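Local coordinates for protein sugar phosphate isomerase/epimerase (PDB 3OBE) that probably acts as a sugar phosphate isomerase or epimerase built on a TIM barrel, at residues Cys130-Ser135 and Phe240-Ile245; Pro137-Glu142 and Glu202-Asn207. All blocks are in the same frame, centred on the assembly; numbering follows the deposited sequence.

Contacts 1 and 2 are both buried but sit at different depths of the same TIM barrel. Contact 1 joins two barrel strands, 130-133 and 240-245, across the interior, close to the centre of the chain, through a few apolar side-chain atoms. Contact 2, whose centre is about 17 Å from that of contact 1, packs the loop between strand 130-133 and helix 142-160 against helix 200-207; here an apolar seam is bordered by charged and amide groups. In sequence, 137-142 and 202-207 both fall between the strands of contact 1, and the two contacts meet where Phe240 CZ lies 4.1 Å from Leu205 CD1.

Contact 1. Residues Cys130-Ser135 and Phe240-Ile245; sequences CMVQPS and FKLLHI
Leu242 meets Cys130 and Val132 across the barrel interior through a single methyl, CD1. The contact is slight as a whole; its closer part lies at Cys130, where SG is 4.0 Å from Leu242 CD1 and CB of the same cysteine stands 4.2 Å from that methyl. Both side chains start out toward the opposite strand, and Leu242 has CG anti to its carbonyl carbon (chi1 -60°), a torsion that carries CD1 inward toward Cys130 and Val132. Val132 is a looser neighbour, its CG2 4.3 Å from Leu242 CD1. Everything here is apolar, and the backbones stay well apart: the closest alpha carbons, Cys130 CA and Leu242 CA, are 9.3 Å from each other.

Beyond Val132 the strands offer each other little. His244 also starts toward strand 130-133 but does not reach it; its NE2 instead hydrogen-bonds Glu54, and its ring meets those of His96 and His169. Where the chain leaves the strand toward partly exposed Ser135, buried Gln133 NE2 donates to Ser135 O at 3.0 Å, a nearly straight bond (168°) in the carbonyl plane. An ethanol molecule, probably from crystallisation, lies about 4 Å from the Leu242 side chain. Inward-pointing residues of non-adjacent parallel strands thus form an apolar layer near the N-terminal strand ends, with the polar cluster round His244 farther toward the C-terminal ends, as in a TIM barrel.

Contact 2. Residues Pro137-Glu142 and Glu202-Asn207; sequences PRIENE and ELFLKN
Glu142 and Leu203 carry one half of this contact, their side chains crossing at about a right angle; the glutamate is described in one of its two conformers. Its methylene CG lies 3.9 Å from Leu203 CD1. The other leucine methyl, Leu203 CD2, sits over the flat face of the carboxylate, 3.9 Å from Glu142 CD. Beyond CG the glutamate chain is extended (chi2 -161°), which lays the carboxylate against that methyl. The other half is Ile139 against Phe204, where CD1 of the isoleucine approaches CE1 of the phenylalanine at 4.2 Å. The methyl arrives at the ring edge, near its plane.

In the next shell, Phe204 is held by edge-to-face meetings with Tyr168 and Phe152, and Ile139 also rests on Val148 of helix 142-160. Glu142 OE2 forms a salt bridge with Lys180. Asn141 occupies the N-cap of helix 142-160, its OD1 accepting from the backbone N of Asp144, which caps the first turn of the helix, beginning with Glu142. On the other segment, Asn207 ND2 donates to Leu203 O at 2.9 Å. Leu203 O also accepts from Asn207 N at 3.0 Å, and the two donors reach it from opposite faces of its plane. Farther out, on the exposed side of the loop, Arg138 NH1 and Glu140 OE2 make a salt bridge of 3.0 Å, with the nitrogen above the carboxylate plane.

The chemistry is therefore divided: methyl, methylene and ring-edge packing joins loop to helix, together with a carboxylate face laid against a methyl, while the polar bonds fix each segment's own shape or reach a third partner. Pairing of OE2 with Lys180 would probably favour a charged Glu142 despite its burial.

Contact 1. Residues Cys130-Ser135 and Phe240-Ile245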
ATOM      1  N   CYS A 130       4.981   5.864   6.060  1.00 15.13           N
ATOM      2  CA  CYS A 130       5.369   5.177   4.862  1.00 14.47           C
ATOM      3  C   CYS A 130       5.006   5.969   3.594  1.00 13.61           C
ATOM      4  O   CYS A 130       3.980   6.630   3.537  1.00 14.64           O
ATOM      5  CB  CYS A 130       4.667   3.822   4.771  1.00 14.62           C
ATOM      6  SG  CYS A 130       4.888   2.824   6.273  1.00 17.98           S
HETATM    7  N   MSE A 131       5.826   5.814   2.573  1.00 13.73           N
HETATM    8  CA  MSE A 131       5.503   6.344   1.202  1.00 13.14           C
HETATM    9  C   MSE A 131       5.708   5.194   0.251  1.00 13.03           C
HETATM   10  O   MSE A 131       6.760   4.564   0.280  1.00 13.47           O
HETATM   11  CB  MSE A 131       6.419   7.497   0.866  1.00 13.72           C
HETATM   12  CG  MSE A 131       6.153   8.772   1.616  1.00 14.51           C
HETATM   13 SE   MSE A 131       7.687  10.002   1.579  0.75 15.96          SE
HETATM   14  CE  MSE A 131       7.720  10.362  -0.333  1.00 14.59           C
ATOM     15  N   VAL A 132       4.717   4.899  -0.584  1.00 12.12           N
ATOM     16  CA  VAL A 132       4.711   3.661  -1.350  1.00 10.87           C
ATOM     17  C   VAL A 132       4.403   3.960  -2.811  1.00 11.35           C
ATOM     18  O   VAL A 132       3.423   4.669  -3.109  1.00 12.67           O
ATOM     19  CB  VAL A 132       3.659   2.712  -0.787  1.00 11.96           C
ATOM     20  CG1 VAL A 132       3.408   1.425  -1.720  1.00 11.36           C
ATOM     21  CG2 VAL A 132       4.093   2.293   0.608  1.00 12.42           C
ATOM     22  N   GLN A 133       5.225   3.415  -3.704  1.00 11.04           N
ATOM     23  CA  GLN A 133       4.956   3.426  -5.118  1.00 11.13           C
ATOM     24  C   GLN A 133       4.184   2.187  -5.511  1.00 12.34           C
ATOM     25  O   GLN A 133       4.670   1.093  -5.283  1.00 12.11           O
ATOM     26  CB  GLN A 133       6.228   3.506  -5.947  1.00 12.46           C
ATOM     27  CG  GLN A 133       5.947   3.510  -7.481  1.00 11.08           C
ATOM     28  CD  GLN A 133       7.108   3.964  -8.313  1.00 14.64           C
ATOM     29  OE1 GLN A 133       7.920   4.783  -7.881  1.00 13.24           O
ATOM     30  NE2 GLN A 133       7.191   3.460  -9.550  1.00 12.07           N
ATOM     31  N   PRO A 134       3.011   2.368  -6.165  1.00 12.83           N
ATOM     32  CA  PRO A 134       2.176   1.188  -6.489  1.00 12.64           C
ATOM     33  C   PRO A 134       2.117   0.896  -7.980  1.00 12.59           C
ATOM     34  O   PRO A 134       1.194   0.228  -8.460  1.00 13.55           O
ATOM     35  CB  PRO A 134       0.804   1.648  -5.988  1.00 12.60           C
ATOM     36  CG  PRO A 134       0.770   3.098  -6.397  1.00 13.74           C
ATOM     37  CD  PRO A 134       2.202   3.606  -6.117  1.00 13.39           C
ATOM     38  N   SER A 135       3.096   1.381  -8.712  1.00 11.76           N
ATOM     39  CA  SER A 135       3.055   1.400 -10.188  1.00 12.37           C
ATOM     40  C   SER A 135       4.335   0.768 -10.725  1.00 12.31           C
ATOM     41  O   SER A 135       5.447   1.203 -10.415  1.00 12.54           O
ATOM     42  CB  SER A 135       2.959   2.830 -10.659  1.00 13.40           C
ATOM     43  OG  SER A 135       1.777   3.418 -10.168  1.00 14.95           O
ATOM     44  N   PHE A 240       8.603  -7.669   3.557  1.00 16.48           N
ATOM     45  CA  PHE A 240       7.195  -7.355   3.469  1.00 15.98           C
ATOM     46  C   PHE A 240       6.746  -6.740   4.768  1.00 17.16           C
ATOM     47  O   PHE A 240       6.381  -7.454   5.705  1.00 20.17           O
ATOM     48  CB  PHE A 240       6.445  -8.645   3.108  1.00 15.79           C
ATOM     49  CG  PHE A 240       6.715  -9.110   1.727  1.00 17.77           C
ATOM     50  CD1 PHE A 240       6.413  -8.289   0.655  1.00 15.27           C
ATOM     51  CD2 PHE A 240       7.279 -10.357   1.453  1.00 18.83           C
ATOM     52  CE1 PHE A 240       6.658  -8.699  -0.653  1.00 15.72           C
ATOM     53  CE2 PHE A 240       7.529 -10.728   0.154  1.00 15.65           C
ATOM     54  CZ  PHE A 240       7.202  -9.926  -0.877  1.00 15.84           C
ATOM     55  N   LYS A 241       6.808  -5.409   4.851  0.50 16.40           N
ATOM     56  CA  LYS A 241       6.533  -4.704   6.095  0.50 16.00           C
ATOM     57  C   LYS A 241       5.071  -4.219   6.200  0.50 15.59           C
ATOM     58  O   LYS A 241       4.605  -3.926   7.304  0.50 16.20           O
ATOM     59  CB  LYS A 241       7.500  -3.508   6.296  0.50 15.95           C
ATOM     60  CG  LYS A 241       8.970  -3.930   6.547  0.50 17.09           C
ATOM     61  CD  LYS A 241       9.841  -2.740   6.959  0.50 17.72           C
ATOM     62  CE  LYS A 241      11.300  -3.115   7.230  0.50 20.52           C
ATOM     63  NZ  LYS A 241      12.163  -1.917   7.368  0.50 20.24           N
ATOM     64  N   LEU A 242       4.391  -4.135   5.067  1.00 13.56           N
ATOM     65  CA  LEU A 242       2.965  -3.818   4.993  1.00 13.84           C
ATOM     66  C   LEU A 242       2.273  -4.872   4.137  1.00 13.20           C
ATOM     67  O   LEU A 242       2.870  -5.490   3.231  1.00 13.56           O
ATOM     68  CB  LEU A 242       2.732  -2.435   4.365  1.00 13.67           C
ATOM     69  CG  LEU A 242       3.313  -1.207   5.022  1.00 13.61           C
ATOM     70  CD1 LEU A 242       3.142   0.013   4.102  1.00 16.35           C
ATOM     71  CD2 LEU A 242       2.700  -0.987   6.400  1.00 13.56           C
ATOM     72  N   LEU A 243       0.971  -5.054   4.367  1.00 13.84           N
ATOM     73  CA  LEU A 243       0.135  -5.733   3.411  1.00 14.31           C
ATOM     74  C   LEU A 243      -0.922  -4.779   2.890  1.00 14.31           C
ATOM     75  O   LEU A 243      -1.380  -3.873   3.621  1.00 13.73           O
ATOM     76  CB  LEU A 243      -0.612  -6.910   4.025  1.00 15.08           C
ATOM     77  CG  LEU A 243       0.222  -7.990   4.749  1.00 15.56           C
ATOM     78  CD1 LEU A 243      -0.659  -9.089   5.420  1.00 16.93           C
ATOM     79  CD2 LEU A 243       1.276  -8.580   3.795  1.00 15.90           C
ATOM     80  N   HIS A 244      -1.368  -5.062   1.669  1.00 12.66           N
ATOM     81  CA  HIS A 244      -2.716  -4.696   1.261  1.00 13.07           C
ATOM     82  C   HIS A 244      -3.610  -5.905   1.444  1.00 13.21           C
ATOM     83  O   HIS A 244      -3.267  -7.021   0.993  1.00 13.85           O
ATOM     84  CB  HIS A 244      -2.783  -4.219  -0.172  1.00 12.53           C
ATOM     85  CG  HIS A 244      -2.821  -2.735  -0.278  1.00 12.67           C
ATOM     86  ND1 HIS A 244      -3.509  -2.063  -1.261  1.00 13.00           N
ATOM     87  CD2 HIS A 244      -2.216  -1.785   0.476  1.00 12.26           C
ATOM     88  CE1 HIS A 244      -3.350  -0.762  -1.108  1.00 12.00           C
ATOM     89  NE2 HIS A 244      -2.548  -0.556  -0.074  1.00 12.90           N
ATOM     90  N   ILE A 245      -4.727  -5.684   2.135  1.00 12.90           N
ATOM     91  CA  ILE A 245      -5.738  -6.697   2.362  1.00 13.15           C
ATOM     92  C   ILE A 245      -6.888  -6.389   1.416  1.00 14.41           C
ATOM     93  O   ILE A 245      -7.565  -5.344   1.534  1.00 14.84           O
ATOM     94  CB  ILE A 245      -6.188  -6.748   3.856  1.00 13.55           C
ATOM     95  CG1 ILE A 245      -5.012  -7.212   4.742  1.00 13.77           C
ATOM     96  CG2 ILE A 245      -7.457  -7.615   4.051  1.00 14.16           C
ATOM     97  CD1 ILE A 245      -4.572  -8.707   4.473  1.00 13.23           C
TER

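Contact 2. Residues Pro137-Glu142 and Glu202-Asn207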
ATOM      1  N   PRO A 137       7.070  -0.112 -13.397  1.00 11.94           N
ATOM      2  CA  PRO A 137       7.658   0.362 -14.657  1.00 13.13           C
ATOM      3  C   PRO A 137       7.702  -0.712 -15.738  1.00 13.68           C
ATOM      4  O   PRO A 137       7.432  -1.898 -15.482  1.00 15.05           O
ATOM      5  CB  PRO A 137       9.076   0.786 -14.235  1.00 12.76           C
ATOM      6  CG  PRO A 137       8.987   1.098 -12.760  1.00 13.42           C
ATOM      7  CD  PRO A 137       8.041  -0.004 -12.298  1.00 12.49           C
ATOM      8  N   ARG A 138       8.037  -0.291 -16.950  1.00 14.83           N
ATOM      9  CA  ARG A 138       8.276  -1.242 -17.994  1.00 15.71           C
ATOM     10  C   ARG A 138       9.442  -2.150 -17.670  1.00 14.78           C
ATOM     11  O   ARG A 138      10.558  -1.688 -17.563  1.00 16.81           O
ATOM     12  CB  ARG A 138       8.521  -0.514 -19.320  1.00 15.56           C
ATOM     13  CG  ARG A 138       8.615  -1.502 -20.486  1.00 17.22           C
ATOM     14  CD  ARG A 138       8.614  -0.875 -21.900  1.00 20.00           C
ATOM     15  NE  ARG A 138       7.342  -0.216 -22.186  1.00 18.87           N
ATOM     16  CZ  ARG A 138       6.231  -0.814 -22.587  1.00 20.66           C
ATOM     17  NH1 ARG A 138       6.190  -2.143 -22.800  1.00 19.52           N
ATOM     18  NH2 ARG A 138       5.150  -0.073 -22.795  1.00 20.06           N
ATOM     19  N   ILE A 139       9.179  -3.448 -17.559  1.00 15.53           N
ATOM     20  CA  ILE A 139      10.244  -4.403 -17.284  1.00 15.49           C
ATOM     21  C   ILE A 139      10.201  -5.503 -18.292  1.00 16.08           C
ATOM     22  O   ILE A 139       9.259  -6.297 -18.283  1.00 16.76           O
ATOM     23  CB  ILE A 139      10.112  -5.032 -15.839  1.00 15.13           C
ATOM     24  CG1 ILE A 139       9.941  -3.965 -14.762  1.00 20.10           C
ATOM     25  CG2 ILE A 139      11.272  -6.044 -15.585  1.00 14.88           C
ATOM     26  CD1 ILE A 139      11.060  -3.143 -14.492  1.00 17.08           C
ATOM     27  N   GLU A 140      11.171  -5.508 -19.195  1.00 17.12           N
ATOM     28  CA  GLU A 140      11.189  -6.515 -20.249  1.00 19.96           C
ATOM     29  C   GLU A 140      12.308  -7.504 -20.113  1.00 19.09           C
ATOM     30  O   GLU A 140      12.260  -8.573 -20.720  1.00 19.84           O
ATOM     31  CB  GLU A 140      11.200  -5.819 -21.594  1.00 20.66           C
ATOM     32  CG  GLU A 140       9.836  -5.191 -21.746  1.00 26.43           C
ATOM     33  CD  GLU A 140       9.652  -4.219 -22.902  1.00 29.33           C
ATOM     34  OE1 GLU A 140      10.630  -3.577 -23.355  1.00 30.30           O
ATOM     35  OE2 GLU A 140       8.447  -4.084 -23.274  1.00 31.35           O
ATOM     36  N   ASN A 141      13.299  -7.163 -19.299  1.00 19.50           N
ATOM     37  CA  ASN A 141      14.387  -8.084 -18.986  1.00 17.95           C
ATOM     38  C   ASN A 141      14.939  -7.745 -17.602  1.00 18.27           C
ATOM     39  O   ASN A 141      14.516  -6.757 -16.958  1.00 16.80           O
ATOM     40  CB  ASN A 141      15.466  -8.077 -20.088  1.00 19.96           C
ATOM     41  CG  ASN A 141      16.173  -6.749 -20.215  1.00 20.19           C
ATOM     42  OD1 ASN A 141      16.364  -6.036 -19.233  1.00 21.30           O
ATOM     43  ND2 ASN A 141      16.644  -6.440 -21.433  1.00 22.33           N
ATOM     44  N   GLU A 142      15.883  -8.556 -17.138  0.50 18.17           N
ATOM     45  CA  GLU A 142      16.508  -8.359 -15.828  0.50 18.38           C
ATOM     46  C   GLU A 142      17.128  -6.987 -15.670  0.50 18.34           C
ATOM     47  O   GLU A 142      16.952  -6.371 -14.623  0.50 18.70           O
ATOM     48  CB  GLU A 142      17.595  -9.413 -15.532  0.50 19.03           C
ATOM     49  CG  GLU A 142      17.056 -10.719 -15.034  0.50 18.97           C
ATOM     50  CD  GLU A 142      18.112 -11.572 -14.328  0.50 19.62           C
ATOM     51  OE1 GLU A 142      19.179 -11.049 -13.918  0.50 21.95           O
ATOM     52  OE2 GLU A 142      17.871 -12.795 -14.209  0.50 20.58           O
ATOM     53  N   GLU A 202      10.754 -10.924  -7.383  1.00 14.21           N
ATOM     54  CA  GLU A 202      11.994 -11.473  -6.867  1.00 14.29           C
ATOM     55  C   GLU A 202      13.195 -10.621  -7.207  1.00 14.14           C
ATOM     56  O   GLU A 202      14.081 -10.400  -6.381  1.00 14.34           O
ATOM     57  CB  GLU A 202      12.177 -12.947  -7.323  1.00 13.77           C
ATOM     58  CG  GLU A 202      13.481 -13.560  -6.943  1.00 17.55           C
ATOM     59  CD  GLU A 202      13.567 -15.039  -7.253  1.00 21.83           C
ATOM     60  OE1 GLU A 202      12.544 -15.645  -7.533  1.00 23.24           O
ATOM     61  OE2 GLU A 202      14.668 -15.575  -7.234  1.00 26.22           O
ATOM     62  N   LEU A 203      13.269 -10.145  -8.450  1.00 14.77           N
ATOM     63  CA  LEU A 203      14.325  -9.280  -8.850  1.00 14.10           C
ATOM     64  C   LEU A 203      14.336  -7.968  -8.036  1.00 14.53           C
ATOM     65  O   LEU A 203      15.408  -7.494  -7.654  1.00 14.44           O
ATOM     66  CB  LEU A 203      14.258  -8.989 -10.348  1.00 12.94           C
ATOM     67  CG  LEU A 203      14.561 -10.184 -11.228  1.00 12.60           C
ATOM     68  CD1 LEU A 203      14.070  -9.839 -12.676  1.00 15.02           C
ATOM     69  CD2 LEU A 203      16.069 -10.547 -11.141  1.00 17.07           C
ATOM     70  N   PHE A 204      13.169  -7.393  -7.788  1.00 13.60           N
ATOM     71  CA  PHE A 204      13.093  -6.177  -6.989  1.00 13.60           C
ATOM     72  C   PHE A 204      13.554  -6.450  -5.560  1.00 14.27           C
ATOM     73  O   PHE A 204      14.346  -5.682  -4.999  1.00 14.64           O
ATOM     74  CB  PHE A 204      11.683  -5.588  -6.923  1.00 13.33           C
ATOM     75  CG  PHE A 204      11.168  -4.964  -8.172  1.00 14.56           C
ATOM     76  CD1 PHE A 204      11.959  -4.634  -9.259  1.00 14.18           C
ATOM     77  CD2 PHE A 204       9.829  -4.711  -8.262  1.00 14.94           C
ATOM     78  CE1 PHE A 204      11.404  -4.024 -10.388  1.00 15.09           C
ATOM     79  CE2 PHE A 204       9.288  -4.111  -9.353  1.00 13.28           C
ATOM     80  CZ  PHE A 204      10.054  -3.777 -10.436  1.00 13.12           C
ATOM     81  N   LEU A 205      13.115  -7.545  -4.982  1.00 14.44           N
ATOM     82  CA  LEU A 205      13.605  -7.936  -3.655  1.00 14.65           C
ATOM     83  C   LEU A 205      15.110  -8.085  -3.578  1.00 16.27           C
ATOM     84  O   LEU A 205      15.770  -7.561  -2.654  1.00 16.22           O
ATOM     85  CB  LEU A 205      12.898  -9.223  -3.209  1.00 14.03           C
ATOM     86  CG  LEU A 205      11.415  -9.023  -2.861  1.00 13.66           C
ATOM     87  CD1 LEU A 205      10.601 -10.311  -3.081  1.00 13.89           C
ATOM     88  CD2 LEU A 205      11.216  -8.570  -1.402  1.00 14.12           C
ATOM     89  N   LYS A 206      15.643  -8.844  -4.511  1.00 17.05           N
ATOM     90  CA  LYS A 206      17.075  -9.171  -4.483  1.00 18.30           C
ATOM     91  C   LYS A 206      17.969  -8.014  -4.822  1.00 19.13           C
ATOM     92  O   LYS A 206      19.149  -7.994  -4.413  1.00 19.71           O
ATOM     93  CB  LYS A 206      17.393 -10.356  -5.363  1.00 20.55           C
ATOM     94  CG  LYS A 206      16.541 -11.557  -4.967  1.00 27.19           C
ATOM     95  CD  LYS A 206      17.241 -12.702  -4.411  1.00 35.52           C
ATOM     96  CE  LYS A 206      16.435 -13.963  -4.664  1.00 38.01           C
ATOM     97  NZ  LYS A 206      17.062 -15.142  -4.051  1.00 44.23           N
ATOM     98  N   ASN A 207      17.438  -7.015  -5.523  1.00 16.99           N
ATOM     99  CA  ASN A 207      18.248  -5.881  -5.949  1.00 17.58           C
ATOM    100  C   ASN A 207      17.976  -4.578  -5.184  1.00 17.74           C
ATOM    101  O   ASN A 207      18.515  -3.543  -5.541  1.00 18.35           O
ATOM    102  CB  ASN A 207      18.093  -5.670  -7.464  1.00 17.34           C
ATOM    103  CG  ASN A 207      18.797  -6.766  -8.238  1.00 18.09           C
ATOM    104  OD1 ASN A 207      20.021  -6.802  -8.273  1.00 18.61           O
ATOM    105  ND2 ASN A 207      18.035  -7.701  -8.797  1.00 18.45           N
TER